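Local structure of CghA (Chaetomium globosum, 6KAW) at residues 158-163 with 190-195; 183-188 with 244-249; 233-238 with 257-262; 58-63 with 214-219. The protein is a fungal protein of the calycin clan, built mainly of antiparallel beta strands in two successive domains. All coordinates share one frame; numbering follows the deposited sequence.

Contact 1: 158-163 with 190-195; sequences LTHRSL and ANATVD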
loop_
_atom_site.group_PDB
_atom_site.type_symbol
_atom_site.label_atom_id
_atom_site.label_comp_id
_atom_site.label_asym_id
_atom_site.label_seq_id
_atom_site.Cartn_x
_atom_site.Cartn_y
_atom_site.Cartn_z
ATOM N N LEU A 158 -12.118 11.135 2.493
ATOM C CA LEU A 158 -11.045 11.195 1.515
ATOM C C LEU A 158 -11.663 10.931 0.158
ATOM O O LEU A 158 -12.576 10.124 0.043
ATOM C CB LEU A 158 -9.947 10.155 1.825
ATOM C CG LEU A 158 -8.848 9.831 0.804
ATOM C CD1 LEU A 158 -7.621 9.245 1.533
ATOM C CD2 LEU A 158 -9.312 8.851 -0.274
ATOM N N THR A 159 -11.168 11.587 -0.880
ATOM C CA THR A 159 -11.603 11.244 -2.228
ATOM C C THR A 159 -10.430 11.152 -3.198
ATOM O O THR A 159 -9.403 11.800 -3.017
ATOM C CB THR A 159 -12.635 12.268 -2.808
ATOM O OG1 THR A 159 -11.964 13.464 -3.227
ATOM C CG2 THR A 159 -13.714 12.603 -1.781
ATOM N N HIS A 160 -10.601 10.338 -4.232
ATOM C CA HIS A 160 -9.662 10.268 -5.335
ATOM C C HIS A 160 -10.349 10.682 -6.631
ATOM O O HIS A 160 -11.481 10.292 -6.891
ATOM C CB HIS A 160 -9.107 8.847 -5.528
ATOM C CG HIS A 160 -8.236 8.348 -4.416
ATOM N ND1 HIS A 160 -8.370 7.079 -3.885
ATOM C CD2 HIS A 160 -7.167 8.896 -3.784
ATOM C CE1 HIS A 160 -7.461 6.890 -2.950
ATOM N NE2 HIS A 160 -6.707 7.977 -2.876
ATOM N N ARG A 161 -9.636 11.427 -7.456
ATOM C CA ARG A 161 -9.977 11.568 -8.865
ATOM C C ARG A 161 -8.828 10.975 -9.675
ATOM O O ARG A 161 -7.745 11.542 -9.717
ATOM C CB ARG A 161 -10.204 13.038 -9.245
ATOM C CG ARG A 161 -11.415 13.692 -8.583
ATOM C CD ARG A 161 -12.721 13.074 -9.064
ATOM N NE ARG A 161 -13.906 13.745 -8.521
ATOM C CZ ARG A 161 -14.437 13.452 -7.336
ATOM N NH1 ARG A 161 -13.871 12.516 -6.566
ATOM N NH2 ARG A 161 -15.511 14.101 -6.909
ATOM N N SER A 162 -9.064 9.840 -10.321
ATOM C CA SER A 162 -8.002 9.144 -11.039
ATOM C C SER A 162 -7.403 9.961 -12.175
ATOM O O SER A 162 -8.114 10.639 -12.904
ATOM C CB SER A 162 -8.525 7.812 -11.582
ATOM O OG SER A 162 -7.536 7.156 -12.350
ATOM N N LEU A 163 -6.082 9.912 -12.329
ATOM C CA LEU A 163 -5.459 10.576 -13.462
ATOM C C LEU A 163 -5.382 9.653 -14.684
ATOM O O LEU A 163 -4.794 10.001 -15.691
ATOM C CB LEU A 163 -4.065 11.088 -13.096
ATOM C CG LEU A 163 -3.981 12.081 -11.930
ATOM C CD1 LEU A 163 -2.612 12.728 -11.869
ATOM C CD2 LEU A 163 -5.074 13.156 -12.038
ATOM N N ALA A 190 -3.853 9.459 -8.404
ATOM C CA ALA A 190 -5.077 10.242 -8.360
ATOM C C ALA A 190 -4.857 11.590 -7.691
ATOM O O ALA A 190 -4.057 11.704 -6.760
ATOM C CB ALA A 190 -6.171 9.472 -7.630
ATOM N N ASN A 191 -5.557 12.610 -8.190
ATOM C CA ASN A 191 -5.738 13.855 -7.461
ATOM C C ASN A 191 -6.466 13.488 -6.176
ATOM O O ASN A 191 -7.503 12.826 -6.226
ATOM C CB ASN A 191 -6.553 14.862 -8.308
ATOM C CG ASN A 191 -6.690 16.235 -7.652
ATOM O OD1 ASN A 191 -6.432 16.407 -6.463
ATOM N ND2 ASN A 191 -7.145 17.222 -8.435
ATOM N N ALA A 192 -5.932 13.876 -5.023
ATOM C CA ALA A 192 -6.556 13.486 -3.758
ATOM C C ALA A 192 -7.086 14.677 -2.960
ATOM O O ALA A 192 -6.507 15.749 -2.987
ATOM C CB ALA A 192 -5.556 12.689 -2.906
ATOM N N THR A 193 -8.188 14.481 -2.246
ATOM C CA THR A 193 -8.607 15.436 -1.234
ATOM C C THR A 193 -8.831 14.727 0.083
ATOM O O THR A 193 -9.180 13.540 0.109
ATOM C CB THR A 193 -9.919 16.184 -1.607
ATOM O OG1 THR A 193 -11.038 15.294 -1.485
ATOM C CG2 THR A 193 -9.852 16.753 -3.009
ATOM N N VAL A 194 -8.617 15.443 1.182
ATOM C CA VAL A 194 -9.033 14.950 2.484
ATOM C C VAL A 194 -9.672 16.089 3.264
ATOM O O VAL A 194 -9.331 17.261 3.095
ATOM C CB VAL A 194 -7.858 14.339 3.326
ATOM C CG1 VAL A 194 -7.109 13.258 2.534
ATOM C CG2 VAL A 194 -6.898 15.412 3.806
ATOM N N ASP A 195 -10.600 15.720 4.126
ATOM C CA ASP A 195 -11.262 16.656 5.001
ATOM C C ASP A 195 -11.614 15.860 6.239
ATOM O O ASP A 195 -12.676 15.261 6.323
ATOM C CB ASP A 195 -12.505 17.261 4.317
ATOM C CG ASP A 195 -13.041 18.481 5.052
ATOM O OD1 ASP A 195 -12.806 18.594 6.268
ATOM O OD2 ASP A 195 -13.704 19.322 4.404
HETATM O O HOH W 1 -10.256 13.968 -5.411
#

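Contact 2: 183-188 with 244-249; sequences WFRPIA and FVRAQA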
loop_
_atom_site.group_PDB
_atom_site.type_symbol
_atom_site.label_atom_id
_atom_site.label_comp_id
_atom_site.label_asym_id
_atom_site.label_seq_id
_atom_site.Cartn_x
_atom_site.Cartn_y
_atom_site.Cartn_z
ATOM N N TRP A 183 -0.761 -8.213 -5.075
ATOM C CA TRP A 183 -0.804 -6.807 -4.695
ATOM C C TRP A 183 -0.589 -5.984 -5.948
ATOM O O TRP A 183 0.443 -6.090 -6.601
ATOM C CB TRP A 183 0.258 -6.449 -3.635
ATOM C CG TRP A 183 0.112 -5.030 -3.102
ATOM C CD1 TRP A 183 0.238 -3.859 -3.810
ATOM C CD2 TRP A 183 -0.215 -4.646 -1.757
ATOM N NE1 TRP A 183 0.025 -2.786 -2.985
ATOM C CE2 TRP A 183 -0.263 -3.233 -1.731
ATOM C CE3 TRP A 183 -0.454 -5.356 -0.581
ATOM C CZ2 TRP A 183 -0.553 -2.524 -0.565
ATOM C CZ3 TRP A 183 -0.753 -4.649 0.576
ATOM C CH2 TRP A 183 -0.797 -3.245 0.575
ATOM N N PHE A 184 -1.570 -5.162 -6.292
ATOM C CA PHE A 184 -1.429 -4.268 -7.429
ATOM C C PHE A 184 -2.309 -3.042 -7.205
ATOM O O PHE A 184 -2.901 -2.886 -6.139
ATOM C CB PHE A 184 -1.772 -4.984 -8.752
ATOM C CG PHE A 184 -3.165 -5.536 -8.801
ATOM C CD1 PHE A 184 -3.437 -6.814 -8.321
ATOM C CD2 PHE A 184 -4.204 -4.788 -9.336
ATOM C CE1 PHE A 184 -4.723 -7.325 -8.357
ATOM C CE2 PHE A 184 -5.501 -5.295 -9.375
ATOM C CZ PHE A 184 -5.758 -6.560 -8.890
ATOM N N ARG A 185 -2.385 -2.181 -8.212
ATOM C CA ARG A 185 -2.934 -0.845 -8.038
ATOM C C ARG A 185 -4.074 -0.565 -9.021
ATOM O O ARG A 185 -3.844 -0.161 -10.156
ATOM C CB ARG A 185 -1.822 0.187 -8.206
ATOM C CG ARG A 185 -0.713 0.084 -7.151
ATOM C CD ARG A 185 0.532 0.819 -7.580
ATOM N NE ARG A 185 1.231 0.126 -8.652
ATOM C CZ ARG A 185 2.031 -0.925 -8.476
ATOM N NH1 ARG A 185 2.241 -1.406 -7.260
ATOM N NH2 ARG A 185 2.611 -1.495 -9.522
ATOM N N PRO A 186 -5.308 -0.792 -8.588
ATOM C CA PRO A 186 -6.404 -0.502 -9.526
ATOM C C PRO A 186 -6.541 0.986 -9.850
ATOM O O PRO A 186 -7.090 1.332 -10.895
ATOM C CB PRO A 186 -7.628 -1.025 -8.799
ATOM C CG PRO A 186 -7.094 -2.085 -7.857
ATOM C CD PRO A 186 -5.768 -1.521 -7.394
ATOM N N ILE A 187 -6.047 1.855 -8.975
ATOM C CA ILE A 187 -5.825 3.242 -9.363
ATOM C C ILE A 187 -4.421 3.662 -8.970
ATOM O O ILE A 187 -4.126 3.798 -7.791
ATOM C CB ILE A 187 -6.832 4.212 -8.723
ATOM C CG1 ILE A 187 -8.260 3.815 -9.088
ATOM C CG2 ILE A 187 -6.528 5.626 -9.195
ATOM C CD1 ILE A 187 -9.324 4.572 -8.310
ATOM N N ALA A 188 -3.573 3.857 -9.976
ATOM C CA ALA A 188 -2.144 4.060 -9.772
ATOM C C ALA A 188 -1.852 5.439 -9.187
ATOM O O ALA A 188 -1.007 5.588 -8.290
ATOM C CB ALA A 188 -1.397 3.873 -11.085
ATOM N N PHE A 244 6.678 -0.921 0.990
ATOM C CA PHE A 244 5.677 -0.151 0.218
ATOM C C PHE A 244 6.251 1.217 -0.096
ATOM O O PHE A 244 6.845 1.845 0.775
ATOM C CB PHE A 244 4.362 0.008 0.990
ATOM C CG PHE A 244 3.365 0.942 0.319
ATOM C CD1 PHE A 244 2.454 0.453 -0.607
ATOM C CD2 PHE A 244 3.343 2.304 0.622
ATOM C CE1 PHE A 244 1.524 1.311 -1.238
ATOM C CE2 PHE A 244 2.424 3.173 0.006
ATOM C CZ PHE A 244 1.519 2.671 -0.929
ATOM N N VAL A 245 6.089 1.679 -1.335
ATOM C CA VAL A 245 6.489 3.036 -1.702
ATOM C C VAL A 245 5.417 3.684 -2.562
ATOM O O VAL A 245 4.912 3.053 -3.490
ATOM C CB VAL A 245 7.807 3.082 -2.520
ATOM C CG1 VAL A 245 8.164 4.517 -2.867
ATOM C CG2 VAL A 245 8.967 2.399 -1.797
ATOM N N ARG A 246 5.090 4.937 -2.252
ATOM C CA ARG A 246 4.389 5.821 -3.191
ATOM C C ARG A 246 5.082 7.179 -3.142
ATOM O O ARG A 246 5.255 7.735 -2.072
ATOM C CB ARG A 246 2.902 5.930 -2.839
ATOM C CG ARG A 246 2.119 7.068 -3.511
ATOM C CD ARG A 246 0.610 6.865 -3.292
ATOM N NE ARG A 246 0.190 5.988 -4.353
ATOM C CZ ARG A 246 -0.448 4.841 -4.237
ATOM N NH1 ARG A 246 -0.871 4.367 -3.077
ATOM N NH2 ARG A 246 -0.691 4.192 -5.345
ATOM N N ALA A 247 5.538 7.674 -4.287
ATOM C CA ALA A 247 6.282 8.931 -4.324
ATOM C C ALA A 247 6.120 9.658 -5.657
ATOM O O ALA A 247 5.918 9.033 -6.695
ATOM C CB ALA A 247 7.756 8.682 -4.065
ATOM N N GLN A 248 6.270 10.975 -5.612
ATOM C CA GLN A 248 6.215 11.814 -6.809
ATOM C C GLN A 248 7.357 12.820 -6.799
ATOM O O GLN A 248 7.623 13.462 -5.783
ATOM C CB GLN A 248 4.872 12.545 -6.913
ATOM C CG GLN A 248 4.825 13.534 -8.103
ATOM C CD GLN A 248 3.476 14.210 -8.266
ATOM O OE1 GLN A 248 2.904 14.710 -7.303
ATOM N NE2 GLN A 248 2.965 14.220 -9.483
ATOM N N ALA A 249 8.043 12.947 -7.924
ATOM C CA ALA A 249 9.150 13.889 -8.038
ATOM C C ALA A 249 9.239 14.405 -9.463
ATOM O O ALA A 249 9.551 13.652 -10.381
ATOM C CB ALA A 249 10.473 13.229 -7.619
HETATM O O HOH W 2 0.811 7.015 -6.933
#

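Contact 3: 233-238 with 257-262; sequences MVWGKE and MRLVSK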
loop_
_atom_site.group_PDB
_atom_site.type_symbol
_atom_site.label_atom_id
_atom_site.label_comp_id
_atom_site.label_asym_id
_atom_site.label_seq_id
_atom_site.Cartn_x
_atom_site.Cartn_y
_atom_site.Cartn_z
ATOM N N MET A 233 -2.028 -16.980 2.150
ATOM C CA MET A 233 -1.233 -17.213 3.357
ATOM C C MET A 233 -0.734 -15.901 3.957
ATOM O O MET A 233 -0.357 -14.983 3.230
ATOM C CB MET A 233 -0.042 -18.122 3.054
ATOM C CG MET A 233 0.878 -18.362 4.255
ATOM S SD MET A 233 0.041 -19.086 5.699
ATOM C CE MET A 233 -0.470 -20.671 5.035
ATOM N N VAL A 234 -0.713 -15.824 5.281
ATOM C CA VAL A 234 -0.304 -14.605 5.968
ATOM C C VAL A 234 1.183 -14.282 5.699
ATOM O O VAL A 234 1.998 -15.183 5.498
ATOM C CB VAL A 234 -0.581 -14.731 7.488
ATOM C CG1 VAL A 234 0.339 -15.764 8.125
ATOM C CG2 VAL A 234 -0.469 -13.377 8.177
ATOM N N TRP A 235 1.525 -12.994 5.670
ATOM C CA TRP A 235 2.883 -12.573 5.315
ATOM C C TRP A 235 3.916 -12.969 6.354
ATOM O O TRP A 235 5.085 -13.154 6.031
ATOM C CB TRP A 235 2.948 -11.057 5.095
ATOM C CG TRP A 235 2.874 -10.678 3.648
ATOM C CD1 TRP A 235 3.014 -11.515 2.578
ATOM C CD2 TRP A 235 2.623 -9.374 3.107
ATOM N NE1 TRP A 235 2.866 -10.813 1.404
ATOM C CE2 TRP A 235 2.627 -9.498 1.701
ATOM C CE3 TRP A 235 2.399 -8.117 3.671
ATOM C CZ2 TRP A 235 2.414 -8.412 0.853
ATOM C CZ3 TRP A 235 2.191 -7.039 2.826
ATOM C CH2 TRP A 235 2.200 -7.194 1.432
ATOM N N GLY A 236 3.486 -13.104 7.600
ATOM C CA GLY A 236 4.393 -13.457 8.673
ATOM C C GLY A 236 5.150 -14.747 8.424
ATOM O O GLY A 236 6.141 -15.031 9.098
ATOM N N LYS A 237 4.702 -15.542 7.459
ATOM C CA LYS A 237 5.329 -16.833 7.256
ATOM C C LYS A 237 5.918 -16.970 5.865
ATOM O O LYS A 237 6.507 -17.990 5.532
ATOM C CB LYS A 237 4.326 -17.955 7.531
ATOM C CG LYS A 237 3.865 -18.016 8.983
ATOM C CD LYS A 237 3.369 -19.431 9.367
ATOM C CE LYS A 237 1.901 -19.389 9.697
ATOM N NZ LYS A 237 1.149 -20.691 9.629
ATOM N N GLU A 238 5.787 -15.926 5.061
ATOM C CA GLU A 238 6.366 -15.950 3.727
ATOM C C GLU A 238 7.496 -14.925 3.541
ATOM O O GLU A 238 8.355 -15.112 2.687
ATOM C CB GLU A 238 5.270 -15.726 2.680
ATOM C CG GLU A 238 4.375 -16.953 2.485
ATOM C CD GLU A 238 5.183 -18.217 2.209
ATOM O OE1 GLU A 238 5.764 -18.317 1.106
ATOM O OE2 GLU A 238 5.253 -19.101 3.095
ATOM N N MET A 257 5.431 -2.340 -4.297
ATOM C CA MET A 257 5.258 -3.287 -3.200
ATOM C C MET A 257 6.292 -4.399 -3.430
ATOM O O MET A 257 6.145 -5.170 -4.372
ATOM C CB MET A 257 3.827 -3.841 -3.163
ATOM C CG MET A 257 3.492 -4.659 -1.906
ATOM S SD MET A 257 3.621 -3.735 -0.359
ATOM C CE MET A 257 5.016 -4.545 0.386
ATOM N N ARG A 258 7.355 -4.441 -2.614
ATOM C CA ARG A 258 8.472 -5.392 -2.815
ATOM C C ARG A 258 8.588 -6.355 -1.634
ATOM O O ARG A 258 8.591 -5.914 -0.483
ATOM C CB ARG A 258 9.829 -4.671 -2.994
ATOM C CG ARG A 258 11.040 -5.625 -3.307
ATOM C CD ARG A 258 12.179 -5.504 -2.266
ATOM N NE ARG A 258 11.548 -5.697 -1.002
ATOM C CZ ARG A 258 11.902 -5.165 0.153
ATOM N NH1 ARG A 258 12.983 -4.400 0.298
ATOM N NH2 ARG A 258 11.135 -5.444 1.181
ATOM N N LEU A 259 8.713 -7.652 -1.929
ATOM C CA LEU A 259 8.845 -8.680 -0.896
ATOM C C LEU A 259 10.179 -9.402 -0.997
ATOM O O LEU A 259 10.664 -9.683 -2.095
ATOM C CB LEU A 259 7.718 -9.715 -0.991
ATOM C CG LEU A 259 6.285 -9.226 -0.792
ATOM C CD1 LEU A 259 5.295 -10.336 -1.096
ATOM C CD2 LEU A 259 6.102 -8.729 0.619
ATOM N N VAL A 260 10.760 -9.679 0.165
ATOM C CA VAL A 260 11.888 -10.586 0.284
ATOM C C VAL A 260 11.419 -11.740 1.169
ATOM O O VAL A 260 10.935 -11.514 2.279
ATOM C CB VAL A 260 13.126 -9.898 0.899
ATOM C CG1 VAL A 260 14.307 -10.876 0.979
ATOM C CG2 VAL A 260 13.487 -8.626 0.104
ATOM N N SER A 261 11.546 -12.966 0.680
ATOM C CA SER A 261 10.975 -14.109 1.386
ATOM C C SER A 261 11.750 -14.548 2.630
ATOM O O SER A 261 12.762 -13.964 3.015
ATOM C CB SER A 261 10.861 -15.313 0.444
ATOM O OG SER A 261 12.085 -16.037 0.414
ATOM N N LYS A 262 11.245 -15.614 3.243
ATOM C CA LYS A 262 11.914 -16.301 4.340
ATOM C C LYS A 262 13.134 -17.080 3.833
ATOM O O LYS A 262 13.222 -17.363 2.645
ATOM C CB LYS A 262 10.922 -17.250 5.014
ATOM C CG LYS A 262 10.722 -17.028 6.485
ATOM C CD LYS A 262 9.802 -15.882 6.761
ATOM C CE LYS A 262 9.422 -15.854 8.227
ATOM N NZ LYS A 262 8.789 -14.561 8.593
#

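Contact 4: 58-63 with 214-219; sequences GSAAFT and MVLGPE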
loop_
_atom_site.group_PDB
_atom_site.type_symbol
_atom_site.label_atom_id
_atom_site.label_comp_id
_atom_site.label_asym_id
_atom_site.label_seq_id
_atom_site.Cartn_x
_atom_site.Cartn_y
_atom_site.Cartn_z
ATOM N N GLY A 58 4.894 17.118 1.124
ATOM C CA GLY A 58 5.150 16.278 2.286
ATOM C C GLY A 58 4.623 16.831 3.605
ATOM O O GLY A 58 4.975 16.329 4.666
ATOM N N SER A 59 3.758 17.843 3.548
ATOM C CA SER A 59 3.295 18.519 4.762
ATOM C C SER A 59 2.212 17.743 5.490
ATOM O O SER A 59 1.835 18.089 6.611
ATOM C CB SER A 59 2.781 19.932 4.432
ATOM O OG SER A 59 1.675 19.885 3.544
ATOM N N ALA A 60 1.714 16.692 4.856
ATOM C CA ALA A 60 0.685 15.847 5.447
ATOM C C ALA A 60 0.642 14.531 4.702
ATOM O O ALA A 60 0.979 14.476 3.527
ATOM C CB ALA A 60 -0.692 16.531 5.402
ATOM N N ALA A 61 0.215 13.480 5.391
ATOM C CA ALA A 61 0.096 12.167 4.781
ATOM C C ALA A 61 -0.987 11.377 5.488
ATOM O O ALA A 61 -1.188 11.499 6.699
ATOM C CB ALA A 61 1.449 11.402 4.835
ATOM N N PHE A 62 -1.666 10.539 4.733
ATOM C CA PHE A 62 -2.772 9.776 5.269
ATOM C C PHE A 62 -2.875 8.460 4.539
ATOM O O PHE A 62 -2.735 8.412 3.328
ATOM C CB PHE A 62 -4.098 10.541 5.132
ATOM C CG PHE A 62 -5.279 9.781 5.650
ATOM C CD1 PHE A 62 -5.632 9.860 6.985
ATOM C CD2 PHE A 62 -6.022 8.970 4.808
ATOM C CE1 PHE A 62 -6.701 9.145 7.474
ATOM C CE2 PHE A 62 -7.099 8.262 5.284
ATOM C CZ PHE A 62 -7.438 8.344 6.619
ATOM N N THR A 63 -3.138 7.390 5.271
ATOM C CA THR A 63 -3.402 6.124 4.612
ATOM C C THR A 63 -4.343 5.294 5.461
ATOM O O THR A 63 -4.315 5.354 6.682
ATOM C CB THR A 63 -2.093 5.349 4.313
ATOM O OG1 THR A 63 -2.391 4.219 3.491
ATOM C CG2 THR A 63 -1.405 4.900 5.585
ATOM N N MET A 214 -7.204 17.732 9.309
ATOM C CA MET A 214 -6.342 17.591 8.141
ATOM C C MET A 214 -7.150 17.897 6.896
ATOM O O MET A 214 -8.102 17.195 6.574
ATOM C CB MET A 214 -5.737 16.186 8.043
ATOM C CG MET A 214 -4.831 16.006 6.826
ATOM S SD MET A 214 -4.080 14.348 6.732
ATOM C CE MET A 214 -3.194 14.254 8.300
ATOM N N VAL A 215 -6.754 18.944 6.191
ATOM C CA VAL A 215 -7.466 19.372 5.010
ATOM C C VAL A 215 -6.517 19.472 3.836
ATOM O O VAL A 215 -5.508 20.178 3.897
ATOM C CB VAL A 215 -8.151 20.751 5.209
ATOM C CG1 VAL A 215 -8.807 21.206 3.911
ATOM C CG2 VAL A 215 -9.153 20.706 6.345
ATOM N N LEU A 216 -6.861 18.774 2.762
ATOM C CA LEU A 216 -6.145 18.890 1.505
ATOM C C LEU A 216 -7.183 19.101 0.411
ATOM O O LEU A 216 -7.981 18.211 0.137
ATOM C CB LEU A 216 -5.290 17.644 1.236
ATOM C CG LEU A 216 -4.151 17.371 2.229
ATOM C CD1 LEU A 216 -3.461 16.032 1.949
ATOM C CD2 LEU A 216 -3.137 18.497 2.230
ATOM N N GLY A 217 -7.179 20.286 -0.195
ATOM C CA GLY A 217 -8.174 20.630 -1.196
ATOM C C GLY A 217 -7.807 20.188 -2.601
ATOM O O GLY A 217 -6.663 19.819 -2.864
ATOM N N PRO A 218 -8.781 20.230 -3.520
ATOM C CA PRO A 218 -8.649 19.663 -4.865
ATOM C C PRO A 218 -7.624 20.350 -5.758
ATOM O O PRO A 218 -7.235 19.772 -6.765
ATOM C CB PRO A 218 -10.057 19.828 -5.451
ATOM C CG PRO A 218 -10.663 20.950 -4.682
ATOM C CD PRO A 218 -10.100 20.856 -3.304
ATOM N N GLU A 219 -7.175 21.546 -5.412
ATOM C CA GLU A 219 -6.235 22.223 -6.289
ATOM C C GLU A 219 -4.865 22.409 -5.653
ATOM O O GLU A 219 -4.111 23.298 -6.043
ATOM C CB GLU A 219 -6.801 23.579 -6.727
ATOM C CG GLU A 219 -7.920 23.475 -7.749
ATOM C CD GLU A 219 -8.360 24.842 -8.246
ATOM O OE1 GLU A 219 -8.353 25.791 -7.429
ATOM O OE2 GLU A 219 -8.697 24.978 -9.445
#

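Contact 1: 158-163 with 190-195
Thr159 OG1 is held from two quarters: it is hydrogen-bonded to Thr193 OG1 at 2.7 Å, and water 1 lies 2.8 Å from Thr159 OG1. The match follows from nearly equal torsions, since each OG1 stands between its own backbone N and carbonyl carbon (chi1 77° in Thr159, 73° in Thr193), which turns both hydroxyls toward each other across the strands. The same water donates to Asn191 O at 3.1 Å, so Asn191 O accepts twice: its second donor is Arg161 N, 2.8 Å from Asn191 O on a nearly straight path (172° at the hydrogen) and in the carbonyl plane. Thr159 and Thr193 also exchange N-H...O bonds both ways, as do Arg161 and Asn191, giving two hydrogen-bonded pairs. Arg161 bends at chi2 and returns NH1 to the carbonyl of its own neighbour His160, while Asn191 ND2 is bound by Pro218 O.

The opposite face carries Leu158, His160 and Ser162 against Val194, Ala192 and Ala190. There Ala190 CB packs 3.7 Å from His160 CB, Ala192 CB meets the edge of the imidazole, and Leu158 CD1 lies 4.2 Å from Val194 CG1. His160 NE2 bonds to Asp52 O, and Leu158, Ala192 and Val194 share contact with Ala53, so Leu158, His160, Ala192 and Val194 pack against strand 46-54. Regular alternation of hydrogen-bonded and non-hydrogen-bonded pairs is the signature of an antiparallel beta ladder, here joining strands 154-162 and 181-200 in a wall of the N-terminal calycin-like domain.

Contact 2: 183-188 with 244-249
This buried contact belongs to the interface between the two calycin-like domains: strand 181-200 of the N-terminal one turns a corner at Pro186 and Ile187, and the residues around that corner face strand 239-249 of the C-terminal one. The backbones stay well apart, with CA atoms of Ala188 and Arg246 9.4 Å from each other, so side chains span the gap. Arg246 does most of this. Its CG lies anti to the backbone N (chi1 166°) and the chain bends at chi3, which brings the guanidinium beside the carbonyl of Ala188. NH2 of Arg246 donates to Ala188 O over 3.3 Å, a longish bond whose donor stands above the carbonyl plane.

The other end of the guanidinium is fixed by Asp52, which forms a salt bridge with NH1, while Asp227 adds a long, weak ion pair to NH2. Arg185 NE stays 5.6 Å from Arg246 NH2; the nearby carboxylates of Asp52 and Asp227 probably offset the proximity of the two like charges, and Arg185 NH1 is taken up by Asn272 O. Trp183 and Phe244 make the apolar part, CZ2 of the indole lying 4.2 Å from CD1 of the phenyl ring with neither ring squarely face-on or edge-on. Trp183 NE1 is bound by Asp227. Water 2 completes the polar link in the guanidinium plane: it accepts from Arg246 NE at 2.8 Å and donates to Ala188 O at 2.7 Å.

Contact 3: 233-238 with 257-262
Lys262 reaches back along residues 236-238. Its CB lies 4.1 Å from Glu238 O; chi1 of -123° nearly eclipses CG with the CA-H bond, and a bend at chi2 turns the rest of the chain alongside the short 3-10 segment. CD passes 4.1 Å from Lys237 O, CE comes to 3.5 Å from Gly236 O, and NZ donates to Gly236 O at 2.7 Å, from above that carbonyl's plane. Ala239 O and Ser394 O also accept hydrogen bonds from NZ, so three carbonyls gather round the ammonium group. At the base of the same residue, Lys262 N donates to Glu238 O at 3.0 Å with a bent angle of 135°. Glu238 O additionally sits close to the CA of Ser261, while the carboxylate of Glu238 pairs with Lys265.

The apolar half centres on Trp235. Leu259 lays CD2 over one face of the indole, 4.1 Å from the centroid of the six-membered ring, a CH-pi contact. Leu259 CD1 lies 3.5 Å from Trp235 NE1, and this buried N-H has no hydrogen-bond partner in the model. Farther along the indole, Met257 brings SD and CE obliquely to CH2, a Met-aromatic contact.

The connection between strands 223-231 and 239-249 is thereby folded down on strand 252-261. That strand runs between 239-249 and 269-277 in the C-terminal sheet, where Ala242 also packs on Met257 and Leu259.

Contact 4: 58-63 with 214-219
Apolar packing carries most of the contact, between Ala60, Phe62 and the side chains of Met214 and Leu216. The thioether of Met214 is the central piece: its SD lies 4.2 Å from Ala60 CB and 4.1 Å from Phe62 CB, and so bridges two residues that point the same way from strand 60-69. Met214 reaches that place by staying extended through its first two torsions, with CG anti to the backbone N; only the last bond bends, at chi3 -58°, setting CE close to the other strand's backbone. Leu216, next but one along its own strand, adds a looser touch, its CD1 4.5 Å from Ala60 CB.

Contact with polar atoms is limited to van der Waals approach. CE of Met214 stops 3.8 Å from Ala61 O, a methyl beside a carbonyl, and the two segments share no hydrogen bond. Backbone bonds run instead to strand neighbours: Ala61 pairs with Ala84, Phe62 with Ala53, Met214 with Leu196 and Leu216 with Val194.

Strand geometry explains this division. The axes of 60-63 and 214-216 are 8.6 Å apart at closest approach and their directions differ by 99°, too far and too steep for a ladder. Ala83 and Trp85 also press on Met214, while Leu196 and Phe198 cover Phe62, so the contact lies within a larger apolar layer. Near-perpendicular strands meeting through buried side chains resemble orthogonal beta packing, as expected for the strongly curved sheets of a calycin-like domain.

Overall arrangement
From the N terminus, residues 58-63 open the longest loop, which closes only when 214-219 arrives at contact 4. Contact 1 is nested inside it, opening at 158-163 and closing at 190-195; the two touch through the pairing of strands 181-200 and 210-216. Before contact 1 closes, 183-188 opens contact 2, which crosses both contacts 1 and 4 and closes at 244-249. Contact 3 opens at 233-238 and closes at 257-262, crossing contact 2. Contacts 1 and 4 thus lie within the N-terminal domain, contact 3 within the C-terminal one on the other side of the chain's centre, and contact 2 ties the domains together.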